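Local coordinates for protein haloacid dehalogenase-like hydrolase (Salmonella enterica subsp. enterica serovar Typhi, PDB 4EZE) that probably hydrolyses O-phosphoserine to serine and phosphate in the last step of serine biosynthesis, as a magnesium-dependent phosphatase of the HAD superfamily, at residues M115-T118 and E122-V125. Numbering follows the deposited sequence.
Sequences MDST and EEGV. With NA (sodium ion), chain D.
Glu123 OE2 is gripped by two donors: Ser117 OG gives it a hydrogen bond of 2.6 Å on the anti lone pair. The other is a water bound to the sodium ion, whose O lies 2.7 Å from Glu123 OE2. A bend at chi2 (-83°) brings the Glu123 carboxylate back over the 115-118 turn, where OE2 also lies 3.4 Å from Asp116 CB. Beside it, Gly124 N donates to Asp116 OD1 over 3.1 Å. The bond is nearly straight (169°) but meets the carboxylate from above its plane, 65° out. Asp116 OD2 accepts a hydrogen bond from a second water, which in turn accepts one from Val125 N. The backbones join where Ser117 N donates to Glu122 O, a more bent bond. Asp116 O binds the sodium at 2.4 Å, together with Asp114 and Asp270, as in the magnesium site of HAD phosphatases, whose DxD motif supplies Asp114, the predicted nucleophile, and Asp116, the predicted proton donor. Glu123, the N-cap residue of helix 124-131, is thus a second-shell residue, holding a water that binds the sodium, while the helix's first N-H groups hold both Asp116 carboxylate oxygens, one directly and one through water, which would fix the carboxylate's rotation.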
loop_
_atom_site.group_PDB
_atom_site.type_symbol
_atom_site.label_atom_id
_atom_site.label_comp_id
_atom_site.label_asym_id
_atom_site.label_seq_id
_atom_site.Cartn_x
_atom_site.Cartn_y
_atom_site.Cartn_z
ATOM N N MET A 115 -6.388 -3.513 -1.376
ATOM C CA MET A 115 -6.673 -3.776 -2.791
ATOM C C MET A 115 -6.896 -2.480 -3.572
ATOM O O MET A 115 -6.033 -2.059 -4.351
ATOM C CB MET A 115 -7.866 -4.731 -2.962
ATOM C CG MET A 115 -8.385 -4.823 -4.402
ATOM S SD MET A 115 -9.442 -6.287 -4.631
ATOM C CE MET A 115 -10.825 -5.923 -3.540
ATOM N N ASP A 116 -8.042 -1.836 -3.361
ATOM C CA ASP A 116 -8.397 -0.690 -4.189
ATOM C C ASP A 116 -7.413 0.473 -4.054
ATOM O O ASP A 116 -7.067 0.872 -2.956
ATOM C CB ASP A 116 -9.809 -0.206 -3.868
ATOM C CG ASP A 116 -10.881 -1.212 -4.250
ATOM O OD1 ASP A 116 -10.675 -1.992 -5.206
ATOM O OD2 ASP A 116 -11.932 -1.224 -3.577
ATOM N N SER A 117 -6.999 1.030 -5.187
ATOM C CA SER A 117 -6.115 2.189 -5.213
ATOM C C SER A 117 -4.775 1.900 -4.526
ATOM O O SER A 117 -3.991 2.803 -4.261
ATOM C CB SER A 117 -6.818 3.420 -4.620
ATOM O OG SER A 117 -7.947 3.771 -5.407
ATOM N N THR A 118 -4.522 0.632 -4.239
ATOM C CA THR A 118 -3.216 0.221 -3.766
ATOM C C THR A 118 -2.653 -0.874 -4.669
ATOM O O THR A 118 -1.841 -0.596 -5.559
ATOM C CB THR A 118 -3.249 -0.208 -2.291
ATOM O OG1 THR A 118 -3.675 0.901 -1.495
ATOM C CG2 THR A 118 -1.843 -0.627 -1.831
ATOM N N GLU A 122 -7.566 0.948 -9.509
ATOM C CA GLU A 122 -8.982 1.336 -9.503
ATOM C C GLU A 122 -9.730 1.095 -8.194
ATOM O O GLU A 122 -9.201 0.522 -7.236
ATOM C CB GLU A 122 -9.727 0.664 -10.669
ATOM C CG GLU A 122 -9.126 0.935 -12.056
ATOM C CD GLU A 122 -8.060 -0.065 -12.439
ATOM O OE1 GLU A 122 -7.719 -0.916 -11.589
ATOM O OE2 GLU A 122 -7.564 0.004 -13.587
ATOM N N GLU A 123 -10.973 1.554 -8.171
ATOM C CA GLU A 123 -11.876 1.279 -7.080
ATOM C C GLU A 123 -12.953 0.286 -7.545
ATOM O O GLU A 123 -13.910 0.663 -8.204
ATOM C CB GLU A 123 -12.559 2.554 -6.611
ATOM C CG GLU A 123 -11.657 3.595 -5.974
ATOM C CD GLU A 123 -11.382 3.323 -4.508
ATOM O OE1 GLU A 123 -12.348 3.276 -3.721
ATOM O OE2 GLU A 123 -10.190 3.181 -4.143
ATOM N N GLY A 124 -12.795 -0.974 -7.167
ATOM C CA GLY A 124 -13.649 -2.065 -7.638
ATOM C C GLY A 124 -15.139 -1.776 -7.671
ATOM O O GLY A 124 -15.778 -1.919 -8.706
ATOM N N VAL A 125 -15.705 -1.384 -6.539
ATOM C CA VAL A 125 -17.130 -1.100 -6.491
ATOM C C VAL A 125 -17.567 0.101 -7.335
ATOM O O VAL A 125 -18.661 0.088 -7.904
ATOM C CB VAL A 125 -17.631 -0.937 -5.045
ATOM C CG1 VAL A 125 -19.046 -0.369 -5.036
ATOM C CG2 VAL A 125 -17.594 -2.277 -4.331
HETATM NA NA NA D . -7.661 1.459 -0.669
HETATM O O HOH W 1 -14.428 -1.766 -3.881
HETATM O O HOH W 2 -9.491 2.958 -1.547
HETATM O O HOH W 3 -8.528 2.500 0.959
#